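Local coordinates for protein peroxisomal acyl-coenzyme A oxidase 1 (Arabidopsis thaliana, PDB 1W07) that catalyses the FAD-dependent desaturation of long- and medium-chain acyl-CoAs to 2-trans-enoyl-CoAs in peroxisomes, reducing oxygen to hydrogen peroxide, at residues Y283-I288 against C376-K381; T287-A292 against S382-A387; P419-T422 against D426-V429; L430-A435 against E514-L519. The protein carries 1 engineered substitution. One frame throughout, in Å; residues are numbered along the deposited sequence.

Contact 1: residues Y283-I288 against C376-K381; sequences YVRQTI and CTAGLK
Arg285 sets its CG anti to the carbonyl carbon (chi1 -67°), and an extended chain then carries the guanidinium group across to Thr377 and Ala378. Lys381 answers from the other helix: its CG stands anti to the backbone N (chi1 -179°), and a bend one bond further out lays its methylenes beside Ile288. Two separate touches follow. At the first, Arg285 NH1 slants onto Ala378 CB at 3.4 Å. Thr377 OG1 lies at the guanidinium edge, 3.7 Å from Arg285 NH1, and the two side chains run at about a right angle. This spacing is contact rather than bonding; the Thr377 hydroxyl is paired with His374 O. At the second touch, Ile288 CG2 packs on Lys381 CG at 3.8 Å, and Ile288 CD1 lies 4.1 Å from Lys381 CE, so only the aliphatic part of the lysine is used. Its NZ continues to Ala420 O and Asn427 OD1. Arg285 NE also forms a long, weak ion pair with Glu424, the inferred proton acceptor. Cutting Arg285 back to an alanine is likely to open a gap beside Ala378 and take from Glu424 this distant, weak partner. The axes of the two segments approach to 9.2 Å with their directions 30° apart, a near-parallel pairing of helices 278-309 and 370-398 in the C-alpha1 domain. Leu430 of helix 427-443 packs on Arg285, Ala378 and Lys381, while Leu351 of helix 328-363 touches Thr377 and Gln286.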
loop_
_atom_site.group_PDB
_atom_site.type_symbol
_atom_site.label_atom_id
_atom_site.label_comp_id
_atom_site.label_asym_id
_atom_site.label_seq_id
_atom_site.Cartn_x
_atom_site.Cartn_y
_atom_site.Cartn_z
ATOM N N TYR B 283 21.750 -15.238 -7.608
ATOM C CA TYR B 283 20.761 -15.783 -8.521
ATOM C C TYR B 283 19.363 -15.509 -7.990
ATOM O O TYR B 283 18.524 -14.961 -8.694
ATOM C CB TYR B 283 20.967 -17.290 -8.675
ATOM C CG TYR B 283 20.053 -17.929 -9.687
ATOM C CD1 TYR B 283 20.125 -17.582 -11.039
ATOM C CD2 TYR B 283 19.129 -18.902 -9.303
ATOM C CE1 TYR B 283 19.303 -18.193 -11.981
ATOM C CE2 TYR B 283 18.306 -19.518 -10.238
ATOM C CZ TYR B 283 18.399 -19.161 -11.572
ATOM O OH TYR B 283 17.594 -19.781 -12.502
ATOM N N VAL B 284 19.123 -15.894 -6.742
ATOM C CA VAL B 284 17.819 -15.694 -6.122
ATOM C C VAL B 284 17.424 -14.217 -6.165
ATOM O O VAL B 284 16.269 -13.877 -6.434
ATOM C CB VAL B 284 17.821 -16.169 -4.660
ATOM C CG1 VAL B 284 16.437 -16.026 -4.066
ATOM C CG2 VAL B 284 18.285 -17.621 -4.585
ATOM N N ARG B 285 18.390 -13.340 -5.909
ATOM C CA ARG B 285 18.139 -11.909 -5.919
ATOM C C ARG B 285 17.903 -11.413 -7.333
ATOM O O ARG B 285 17.190 -10.432 -7.554
ATOM C CB ARG B 285 19.317 -11.177 -5.282
ATOM C CG ARG B 285 19.457 -11.447 -3.797
ATOM C CD ARG B 285 20.664 -10.735 -3.240
ATOM N NE ARG B 285 20.691 -10.761 -1.782
ATOM C CZ ARG B 285 21.658 -10.207 -1.059
ATOM N NH1 ARG B 285 22.675 -9.601 -1.665
ATOM N NH2 ARG B 285 21.605 -10.246 0.261
ATOM N N GLN B 286 18.505 -12.103 -8.293
ATOM C CA GLN B 286 18.355 -11.750 -9.698
ATOM C C GLN B 286 16.942 -12.103 -10.137
ATOM O O GLN B 286 16.313 -11.359 -10.894
ATOM C CB GLN B 286 19.392 -12.514 -10.543
ATOM C CG GLN B 286 19.410 -12.165 -12.028
ATOM C CD GLN B 286 18.223 -12.735 -12.787
ATOM O OE1 GLN B 286 17.843 -13.887 -12.590
ATOM N NE2 GLN B 286 17.647 -11.934 -13.679
ATOM N N THR B 287 16.448 -13.241 -9.653
ATOM C CA THR B 287 15.100 -13.687 -9.988
ATOM C C THR B 287 14.086 -12.718 -9.372
ATOM O O THR B 287 13.056 -12.429 -9.977
ATOM C CB THR B 287 14.822 -15.124 -9.474
ATOM O OG1 THR B 287 14.752 -15.130 -8.042
ATOM C CG2 THR B 287 15.931 -16.070 -9.916
ATOM N N ILE B 288 14.385 -12.214 -8.174
ATOM C CA ILE B 288 13.505 -11.258 -7.497
ATOM C C ILE B 288 13.409 -9.963 -8.322
ATOM O O ILE B 288 12.325 -9.439 -8.563
ATOM C CB ILE B 288 14.035 -10.954 -6.066
ATOM C CG1 ILE B 288 13.915 -12.208 -5.194
ATOM C CG2 ILE B 288 13.269 -9.802 -5.428
ATOM C CD1 ILE B 288 14.584 -12.068 -3.854
ATOM N N CYS B 376 25.467 -4.335 -5.694
ATOM C CA CYS B 376 24.498 -4.081 -6.760
ATOM C C CYS B 376 23.260 -4.937 -6.600
ATOM O O CYS B 376 22.132 -4.431 -6.602
ATOM C CB CYS B 376 25.120 -4.384 -8.136
ATOM S SG CYS B 376 26.363 -3.218 -8.709
ATOM N N THR B 377 23.460 -6.250 -6.466
ATOM C CA THR B 377 22.347 -7.171 -6.323
ATOM C C THR B 377 21.478 -6.819 -5.115
ATOM O O THR B 377 20.270 -6.689 -5.252
ATOM C CB THR B 377 22.813 -8.627 -6.182
ATOM O OG1 THR B 377 23.756 -8.739 -5.108
ATOM C CG2 THR B 377 23.459 -9.086 -7.455
ATOM N N ALA B 378 22.090 -6.648 -3.943
ATOM C CA ALA B 378 21.332 -6.318 -2.742
ATOM C C ALA B 378 20.546 -5.014 -2.896
ATOM O O ALA B 378 19.355 -4.939 -2.563
ATOM C CB ALA B 378 22.266 -6.232 -1.516
ATOM N N GLY B 379 21.232 -3.994 -3.407
ATOM C CA GLY B 379 20.613 -2.695 -3.601
ATOM C C GLY B 379 19.507 -2.685 -4.635
ATOM O O GLY B 379 18.471 -2.036 -4.448
ATOM N N LEU B 380 19.724 -3.404 -5.732
ATOM C CA LEU B 380 18.719 -3.463 -6.788
ATOM C C LEU B 380 17.511 -4.238 -6.326
ATOM O O LEU B 380 16.394 -3.903 -6.685
ATOM C CB LEU B 380 19.303 -4.100 -8.052
ATOM C CG LEU B 380 20.339 -3.262 -8.813
ATOM C CD1 LEU B 380 20.837 -4.027 -10.047
ATOM C CD2 LEU B 380 19.701 -1.930 -9.198
ATOM N N LYS B 381 17.739 -5.284 -5.538
ATOM C CA LYS B 381 16.643 -6.093 -5.009
ATOM C C LYS B 381 15.780 -5.173 -4.153
ATOM O O LYS B 381 14.554 -5.181 -4.257
ATOM C CB LYS B 381 17.188 -7.271 -4.177
ATOM C CG LYS B 381 16.123 -8.199 -3.595
ATOM C CD LYS B 381 15.531 -7.634 -2.316
ATOM C CE LYS B 381 14.530 -8.582 -1.685
ATOM N NZ LYS B 381 13.929 -7.995 -0.456
#

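Contact 2: residues T287-A292 against S382-A387; sequences TIVADA and SLTTTA
Thr384 is the first residue of 382-387 to meet the other helix, and CB and both of its branches take part. Its CB rests 3.8 Å from Ala292 CB. The hydroxyl, held between backbone N and carbonyl carbon (chi1 64°), bonds back to Leu380 O in the preceding turn, yet OG1 still lies 3.9 Å from Val289 CA. The methyl CG2, anti to the carbonyl carbon, comes within 4.0 Å of the same residue at Val289 CG1, and these two side chains cross at about a right angle. The short side chain of Ala292 is consistent with the close approach: the axes of the segments are 8.9 Å apart at an angle of 32°, and the CA atoms of Ala292 and Thr385 are separated by 5.9 Å. Here helices 278-309 and 370-398 run side by side in the all-helical C-alpha1 domain of the acyl-CoA dehydrogenase and oxidase fold, with Phe344 and Val347 of helix 328-363 covering Thr384 and Val289 respectively. Thr385 comes next and uses its methyl alone across the contact, Thr385 CG2 meeting Ile288 CG2 at 3.6 Å. Its OG1 is engaged with Lys381 O and with Asn427 ND2, which accounts for the polar atom of this buried side chain. Ala420 and Cys421, from the loop preceding helix 427-443, pack against the same threonine.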
loop_
_atom_site.group_PDB
_atom_site.type_symbol
_atom_site.label_atom_id
_atom_site.label_comp_id
_atom_site.label_asym_id
_atom_site.label_seq_id
_atom_site.Cartn_x
_atom_site.Cartn_y
_atom_site.Cartn_z
ATOM N N THR B 287 16.448 -13.241 -9.653
ATOM C CA THR B 287 15.100 -13.687 -9.988
ATOM C C THR B 287 14.086 -12.718 -9.372
ATOM O O THR B 287 13.056 -12.429 -9.977
ATOM C CB THR B 287 14.822 -15.124 -9.474
ATOM O OG1 THR B 287 14.752 -15.130 -8.042
ATOM C CG2 THR B 287 15.931 -16.070 -9.916
ATOM N N ILE B 288 14.385 -12.214 -8.174
ATOM C CA ILE B 288 13.505 -11.258 -7.497
ATOM C C ILE B 288 13.409 -9.963 -8.322
ATOM O O ILE B 288 12.325 -9.439 -8.563
ATOM C CB ILE B 288 14.035 -10.954 -6.066
ATOM C CG1 ILE B 288 13.915 -12.208 -5.194
ATOM C CG2 ILE B 288 13.269 -9.802 -5.428
ATOM C CD1 ILE B 288 14.584 -12.068 -3.854
ATOM N N VAL B 289 14.545 -9.452 -8.768
ATOM C CA VAL B 289 14.545 -8.242 -9.571
ATOM C C VAL B 289 13.735 -8.498 -10.841
ATOM O O VAL B 289 12.901 -7.684 -11.245
ATOM C CB VAL B 289 15.977 -7.818 -9.955
ATOM C CG1 VAL B 289 15.925 -6.587 -10.802
ATOM C CG2 VAL B 289 16.801 -7.559 -8.697
ATOM N N ALA B 290 13.968 -9.643 -11.470
ATOM C CA ALA B 290 13.242 -9.986 -12.686
ATOM C C ALA B 290 11.750 -10.069 -12.388
ATOM O O ALA B 290 10.918 -9.665 -13.205
ATOM C CB ALA B 290 13.751 -11.312 -13.249
ATOM N N ASP B 291 11.410 -10.575 -11.206
ATOM C CA ASP B 291 10.013 -10.705 -10.793
ATOM C C ASP B 291 9.356 -9.337 -10.631
ATOM O O ASP B 291 8.159 -9.182 -10.878
ATOM C CB ASP B 291 9.934 -11.467 -9.471
ATOM C CG ASP B 291 9.279 -12.806 -9.620
ATOM O OD1 ASP B 291 8.110 -12.848 -10.077
ATOM O OD2 ASP B 291 9.927 -13.825 -9.290
ATOM N N ALA B 292 10.140 -8.347 -10.207
ATOM C CA ALA B 292 9.628 -6.993 -10.034
ATOM C C ALA B 292 9.005 -6.458 -11.319
ATOM O O ALA B 292 7.904 -5.909 -11.293
ATOM C CB ALA B 292 10.750 -6.059 -9.574
ATOM N N SER B 382 16.427 -4.361 -3.322
ATOM C CA SER B 382 15.728 -3.408 -2.448
ATOM C C SER B 382 15.003 -2.322 -3.227
ATOM O O SER B 382 13.836 -2.021 -2.975
ATOM C CB SER B 382 16.726 -2.725 -1.505
ATOM O OG SER B 382 16.058 -1.862 -0.619
ATOM N N LEU B 383 15.719 -1.715 -4.165
ATOM C CA LEU B 383 15.149 -0.641 -4.952
ATOM C C LEU B 383 13.925 -1.055 -5.766
ATOM O O LEU B 383 12.870 -0.446 -5.655
ATOM C CB LEU B 383 16.212 -0.052 -5.886
ATOM C CG LEU B 383 15.834 1.288 -6.538
ATOM C CD1 LEU B 383 16.140 2.413 -5.561
ATOM C CD2 LEU B 383 16.620 1.494 -7.824
ATOM N N THR B 384 14.065 -2.101 -6.573
ATOM C CA THR B 384 12.976 -2.575 -7.428
ATOM C C THR B 384 11.759 -3.106 -6.682
ATOM O O THR B 384 10.617 -2.842 -7.091
ATOM C CB THR B 384 13.463 -3.647 -8.428
ATOM O OG1 THR B 384 13.920 -4.812 -7.719
ATOM C CG2 THR B 384 14.622 -3.100 -9.256
ATOM N N THR B 385 11.977 -3.855 -5.597
ATOM C CA THR B 385 10.845 -4.403 -4.852
ATOM C C THR B 385 10.057 -3.308 -4.179
ATOM O O THR B 385 8.833 -3.338 -4.172
ATOM C CB THR B 385 11.279 -5.431 -3.788
ATOM O OG1 THR B 385 12.249 -4.849 -2.913
ATOM C CG2 THR B 385 11.865 -6.650 -4.450
ATOM N N THR B 386 10.759 -2.343 -3.594
ATOM C CA THR B 386 10.111 -1.224 -2.928
ATOM C C THR B 386 9.323 -0.444 -3.977
ATOM O O THR B 386 8.129 -0.178 -3.806
ATOM C CB THR B 386 11.177 -0.313 -2.256
ATOM O OG1 THR B 386 11.794 -1.046 -1.189
ATOM C CG2 THR B 386 10.550 0.985 -1.718
ATOM N N ALA B 387 9.970 -0.087 -5.081
ATOM C CA ALA B 387 9.282 0.696 -6.115
ATOM C C ALA B 387 8.088 -0.049 -6.693
ATOM O O ALA B 387 7.055 0.563 -6.972
ATOM C CB ALA B 387 10.249 1.069 -7.241
#

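Contact 3: residues P419-T422 against D426-V429. With FAD (flavin-adenine dinucleotide), chain I.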
loop_
_atom_site.group_PDB
_atom_site.type_symbol
_atom_site.label_atom_id
_atom_site.label_comp_id
_atom_site.label_asym_id
_atom_site.label_seq_id
_atom_site.Cartn_x
_atom_site.Cartn_y
_atom_site.Cartn_z
ATOM N N PRO B 419 5.516 -9.400 0.002
ATOM C CA PRO B 419 6.536 -10.153 0.751
ATOM C C PRO B 419 7.929 -9.931 0.130
ATOM O O PRO B 419 8.954 -10.139 0.788
ATOM C CB PRO B 419 6.073 -11.590 0.596
ATOM C CG PRO B 419 4.597 -11.462 0.545
ATOM C CD PRO B 419 4.395 -10.285 -0.366
ATOM N N ALA B 420 7.960 -9.530 -1.135
ATOM C CA ALA B 420 9.221 -9.291 -1.842
ATOM C C ALA B 420 10.095 -8.259 -1.117
ATOM O O ALA B 420 11.319 -8.263 -1.257
ATOM C CB ALA B 420 8.943 -8.828 -3.275
ATOM N N CYS B 421 9.472 -7.375 -0.347
ATOM C CA CYS B 421 10.231 -6.369 0.379
ATOM C C CYS B 421 10.814 -6.895 1.682
ATOM O O CYS B 421 11.564 -6.185 2.352
ATOM C CB CYS B 421 9.362 -5.152 0.668
ATOM S SG CYS B 421 8.752 -4.363 -0.830
ATOM N N THR B 422 10.472 -8.129 2.049
ATOM C CA THR B 422 10.998 -8.676 3.292
ATOM C C THR B 422 11.783 -9.972 3.131
ATOM O O THR B 422 12.817 -10.154 3.770
ATOM C CB THR B 422 9.876 -8.888 4.345
ATOM O OG1 THR B 422 10.456 -9.329 5.580
ATOM C CG2 THR B 422 8.873 -9.925 3.856
ATOM N N ASP B 426 15.421 -7.880 4.651
ATOM C CA ASP B 426 14.645 -6.648 4.778
ATOM C C ASP B 426 15.264 -5.575 3.877
ATOM O O ASP B 426 16.479 -5.366 3.883
ATOM C CB ASP B 426 14.650 -6.187 6.237
ATOM C CG ASP B 426 13.975 -4.845 6.428
ATOM O OD1 ASP B 426 14.676 -3.817 6.337
ATOM O OD2 ASP B 426 12.744 -4.818 6.666
ATOM N N ASN B 427 14.411 -4.898 3.113
ATOM C CA ASN B 427 14.843 -3.872 2.175
ATOM C C ASN B 427 15.726 -2.768 2.738
ATOM O O ASN B 427 16.645 -2.316 2.062
ATOM C CB ASN B 427 13.630 -3.275 1.449
ATOM C CG ASN B 427 13.216 -4.117 0.262
ATOM O OD1 ASN B 427 13.876 -5.115 -0.044
ATOM N ND2 ASN B 427 12.147 -3.730 -0.417
ATOM N N VAL B 428 15.464 -2.340 3.970
ATOM C CA VAL B 428 16.266 -1.295 4.578
ATOM C C VAL B 428 17.605 -1.873 5.017
ATOM O O VAL B 428 18.656 -1.233 4.864
ATOM C CB VAL B 428 15.539 -0.678 5.779
ATOM C CG1 VAL B 428 16.460 0.260 6.531
ATOM C CG2 VAL B 428 14.307 0.064 5.293
ATOM N N VAL B 429 17.576 -3.086 5.561
ATOM C CA VAL B 429 18.802 -3.737 5.981
ATOM C C VAL B 429 19.719 -3.931 4.770
ATOM O O VAL B 429 20.923 -3.696 4.858
ATOM C CB VAL B 429 18.512 -5.112 6.624
ATOM C CG1 VAL B 429 19.818 -5.828 6.904
ATOM C CG2 VAL B 429 17.727 -4.931 7.916
HETATM P PA FAD I . 13.538 -7.598 10.714
HETATM O O1A FAD I . 14.825 -7.840 10.027
HETATM O O2A FAD I . 13.419 -8.001 12.132
HETATM O O5B FAD I . 13.171 -6.039 10.561
HETATM C C5B FAD I . 12.027 -5.482 11.212
HETATM C C4B FAD I . 12.119 -3.953 11.215
HETATM O O4B FAD I . 13.351 -3.597 11.869
HETATM C C3B FAD I . 12.203 -3.402 9.789
HETATM O O3B FAD I . 11.713 -2.059 9.762
HETATM C C2B FAD I . 13.707 -3.431 9.523
HETATM O O2B FAD I . 14.064 -2.411 8.588
HETATM C C1B FAD I . 14.239 -3.017 10.898
HETATM N N9A FAD I . 15.631 -3.484 11.096
HETATM C C8A FAD I . 16.011 -4.730 11.379
HETATM N N7A FAD I . 17.339 -4.781 11.481
HETATM C C5A FAD I . 17.812 -3.560 11.256
HETATM C C6A FAD I . 19.088 -3.010 11.241
HETATM N N6A FAD I . 20.168 -3.768 11.394
HETATM N N1A FAD I . 19.221 -1.637 11.001
HETATM C C2A FAD I . 18.083 -0.856 10.775
HETATM N N3A FAD I . 16.887 -1.417 10.786
HETATM C C4A FAD I . 16.723 -2.731 11.018
HETATM N N1 FAD I . 12.181 -17.701 5.539
HETATM C C2 FAD I . 12.722 -18.969 5.285
HETATM O O2 FAD I . 13.701 -19.357 5.918
HETATM N N3 FAD I . 12.123 -19.787 4.316
HETATM C C4 FAD I . 10.995 -19.342 3.615
HETATM O O4 FAD I . 10.499 -20.056 2.742
HETATM C C4X FAD I . 10.453 -18.090 3.891
HETATM N N5 FAD I . 9.278 -17.661 3.255
HETATM C C5X FAD I . 8.714 -16.414 3.537
HETATM C C6 FAD I . 7.489 -16.058 2.983
HETATM C C7 FAD I . 6.873 -14.869 3.351
HETATM C C7M FAD I . 5.520 -14.521 2.731
HETATM C C8 FAD I . 7.489 -14.022 4.280
HETATM C C8M FAD I . 6.833 -12.706 4.703
HETATM C C9 FAD I . 8.718 -14.378 4.823
HETATM C C9A FAD I . 9.341 -15.569 4.461
HETATM N N10 FAD I . 10.544 -15.973 5.055
HETATM C C10 FAD I . 11.046 -17.268 4.840
HETATM C "C1'" FAD I . 11.256 -15.094 6.015
HETATM C "C2'" FAD I . 12.005 -13.992 5.259
HETATM O "O2'" FAD I . 12.863 -14.572 4.274
HETATM C "C3'" FAD I . 12.823 -13.055 6.153
HETATM O "O3'" FAD I . 13.772 -13.817 6.903
HETATM C "C4'" FAD I . 11.952 -12.258 7.127
HETATM O "O4'" FAD I . 10.691 -11.919 6.544
HETATM C "C5'" FAD I . 12.694 -10.983 7.530
HETATM O "O5'" FAD I . 11.841 -10.132 8.294
HETATM P P FAD I . 12.114 -9.879 9.856
HETATM O O1P FAD I . 10.863 -10.212 10.570
HETATM O O2P FAD I . 13.362 -10.575 10.241
HETATM O O3P FAD I . 12.347 -8.290 9.887
HETATM O O HOH W 1 11.582 -7.476 7.159
#
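Thr422 and Asp426, whose backbones lie side by side, grip one FAD at two places. Thr422 OG1 shares a 2.8 Å hydrogen bond with FAD O4' of the ribityl chain, and FAD O2B of the adenosine ribose donates to Asp426 OD1 at 2.7 Å. A water 2.7 Å from Thr422 OG1 also lies within bonding distance of Asp426 OD2 and FAD O5', though it has more acceptors around it than protons, so these links are probably shared. Packing extends the grip: Pro419 CB lies 3.7 Å from the flavin methyl C7M, and Val429 CG2 is 3.6 Å from C5A of the FAD adenine. Further out, backbone N-H groups position the carboxylate. With CG anti to its backbone N (chi1 175°), Asp426 turns back over the start of helix 427-443 as an N-cap. OD1 receives Val428 N at 2.9 Å from 50° out of the carboxylate plane, and Val429 N at 3.1 Å along its anti lone pair. Were alanine to stand at Asp426, the ribose hydroxyl and the first helical turn would probably both lose their acceptor. Asn427 N donates to Cys421 O at 3.2 Å, closing the turn that carries Glu424, the inferred proton acceptor. The Asn427 amide packs its ND2 against Cys421 CB and is itself fixed by Thr385 and Lys381. Gly401 of the second subunit covers Thr422. Three donors thus converge on one carboxylate oxygen at a helix N-terminus, a setting that would be expected to favour the charged form of Asp426 while binding the cofactor.

Contact 4: residues L430-A435 against E514-L519; sequences LQLQVA and ELLADL
Leu432 and Ala435, on one side of helix 427-443, pack against Leu516 and Leu519 in the opening turn of helix 516-538. The pairing is helix against helix and joins the C-alpha1 domain to the further C-terminal helical domain of the acyl-CoA oxidase fold. Apolar methyl contact carries it. Leu432 CD2 touches Leu516 CD2 at 3.4 Å, tighter than usual for two carbons, with the side chains crossing at about a right angle. On the next turn Ala435 CB meets Leu519 CB at 3.8 Å. The alanine allows the backbones to come near, with 5.7 Å between the CA atoms of Ala435 and Leu519. Leu432 also touches FAD, so this one side chain meets both the cofactor and helix 516-538. Polar interactions belong to the outer side of 514-519, where Asp518 makes a weak hydrogen bond to Asn586 of the second subunit; Thr329 of that subunit packs on Leu516. One contact reaches the main chain: the methyl Ala435 CB rests 3.7 Å from the carbonyl oxygen Leu519 O.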
loop_
_atom_site.group_PDB
_atom_site.type_symbol
_atom_site.label_atom_id
_atom_site.label_comp_id
_atom_site.label_asym_id
_atom_site.label_seq_id
_atom_site.Cartn_x
_atom_site.Cartn_y
_atom_site.Cartn_z
ATOM N N LEU B 430 19.156 -4.354 3.638
ATOM C CA LEU B 430 19.956 -4.572 2.433
ATOM C C LEU B 430 20.632 -3.298 1.928
ATOM O O LEU B 430 21.781 -3.337 1.487
ATOM C CB LEU B 430 19.094 -5.177 1.310
ATOM C CG LEU B 430 18.683 -6.629 1.536
ATOM C CD1 LEU B 430 17.635 -7.074 0.512
ATOM C CD2 LEU B 430 19.927 -7.498 1.460
ATOM N N GLN B 431 19.920 -2.176 1.992
ATOM C CA GLN B 431 20.469 -0.908 1.537
ATOM C C GLN B 431 21.589 -0.430 2.459
ATOM O O GLN B 431 22.476 0.314 2.037
ATOM C CB GLN B 431 19.371 0.157 1.439
ATOM C CG GLN B 431 18.423 -0.009 0.232
ATOM C CD GLN B 431 19.110 0.199 -1.118
ATOM O OE1 GLN B 431 20.335 0.302 -1.202
ATOM N NE2 GLN B 431 18.315 0.255 -2.186
ATOM N N LEU B 432 21.563 -0.860 3.717
ATOM C CA LEU B 432 22.614 -0.469 4.651
ATOM C C LEU B 432 23.906 -1.180 4.275
ATOM O O LEU B 432 25.000 -0.654 4.474
ATOM C CB LEU B 432 22.207 -0.815 6.087
ATOM C CG LEU B 432 21.099 0.081 6.668
ATOM C CD1 LEU B 432 20.606 -0.492 7.987
ATOM C CD2 LEU B 432 21.643 1.489 6.851
ATOM N N GLN B 433 23.778 -2.380 3.723
ATOM C CA GLN B 433 24.947 -3.137 3.298
ATOM C C GLN B 433 25.587 -2.397 2.131
ATOM O O GLN B 433 26.814 -2.296 2.044
ATOM C CB GLN B 433 24.540 -4.551 2.873
ATOM C CG GLN B 433 24.380 -5.513 4.046
ATOM C CD GLN B 433 23.524 -6.723 3.712
ATOM O OE1 GLN B 433 23.584 -7.263 2.602
ATOM N NE2 GLN B 433 22.732 -7.165 4.679
ATOM N N VAL B 434 24.758 -1.869 1.234
ATOM C CA VAL B 434 25.270 -1.120 0.087
ATOM C C VAL B 434 25.996 0.115 0.607
ATOM O O VAL B 434 27.080 0.455 0.131
ATOM C CB VAL B 434 24.122 -0.681 -0.862
ATOM C CG1 VAL B 434 24.663 0.243 -1.964
ATOM C CG2 VAL B 434 23.472 -1.908 -1.484
ATOM N N ALA B 435 25.398 0.784 1.589
ATOM C CA ALA B 435 25.996 1.984 2.173
ATOM C C ALA B 435 27.391 1.661 2.708
ATOM O O ALA B 435 28.340 2.408 2.463
ATOM C CB ALA B 435 25.110 2.529 3.287
ATOM N N GLU B 514 24.230 6.703 13.870
ATOM C CA GLU B 514 23.612 8.017 13.980
ATOM C C GLU B 514 23.108 8.500 12.613
ATOM O O GLU B 514 22.028 9.082 12.513
ATOM C CB GLU B 514 24.638 9.012 14.533
ATOM C CG GLU B 514 24.109 10.415 14.810
ATOM C CD GLU B 514 22.962 10.421 15.804
ATOM O OE1 GLU B 514 22.979 9.587 16.729
ATOM O OE2 GLU B 514 22.049 11.262 15.663
ATOM N N LEU B 515 23.887 8.247 11.564
ATOM C CA LEU B 515 23.529 8.698 10.227
ATOM C C LEU B 515 22.873 7.634 9.341
ATOM O O LEU B 515 22.895 7.749 8.110
ATOM C CB LEU B 515 24.775 9.251 9.533
ATOM C CG LEU B 515 25.558 10.338 10.286
ATOM C CD1 LEU B 515 26.790 10.696 9.497
ATOM C CD2 LEU B 515 24.705 11.574 10.487
ATOM N N LEU B 516 22.276 6.614 9.950
ATOM C CA LEU B 516 21.644 5.537 9.185
ATOM C C LEU B 516 20.712 6.026 8.094
ATOM O O LEU B 516 20.795 5.553 6.962
ATOM C CB LEU B 516 20.864 4.580 10.096
ATOM C CG LEU B 516 21.622 3.470 10.818
ATOM C CD1 LEU B 516 20.622 2.488 11.387
ATOM C CD2 LEU B 516 22.559 2.744 9.865
ATOM N N ALA B 517 19.816 6.955 8.429
ATOM C CA ALA B 517 18.865 7.473 7.453
ATOM C C ALA B 517 19.605 8.089 6.261
ATOM O O ALA B 517 19.265 7.834 5.106
ATOM C CB ALA B 517 17.918 8.515 8.121
ATOM N N ASP B 518 20.627 8.885 6.536
ATOM C CA ASP B 518 21.390 9.521 5.461
ATOM C C ASP B 518 22.097 8.493 4.588
ATOM O O ASP B 518 22.191 8.653 3.367
ATOM C CB ASP B 518 22.434 10.477 6.051
ATOM C CG ASP B 518 21.819 11.712 6.687
ATOM O OD1 ASP B 518 20.691 11.625 7.216
ATOM O OD2 ASP B 518 22.472 12.777 6.675
ATOM N N LEU B 519 22.605 7.442 5.223
ATOM C CA LEU B 519 23.341 6.412 4.505
ATOM C C LEU B 519 22.442 5.638 3.552
ATOM O O LEU B 519 22.854 5.300 2.442
ATOM C CB LEU B 519 24.025 5.471 5.507
ATOM C CG LEU B 519 25.181 6.127 6.287
ATOM C CD1 LEU B 519 25.551 5.307 7.524
ATOM C CD2 LEU B 519 26.373 6.280 5.350
#

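All four contacts are buried, though contacts 1 to 3 lie within about 10 Å of the chain centre, measured centre to centre, and contact 4 about 21 Å out. Contacts 1 and 2 are successive stretches of one helix pair, 278-309 with 370-398, sharing Ile288; a guanidinium group and the methylenes of a lysine give way to threonines and alanines. Contact 3 differs in kind, being a local turn rich in hydrogen bonds and bound to FAD. Lys381 and Thr385 tie it to the helix pair. Contact 4 continues helix 427-443 beyond that turn with mainly apolar side-chain pairs. Contacts 3 and 4 also meet the second subunit.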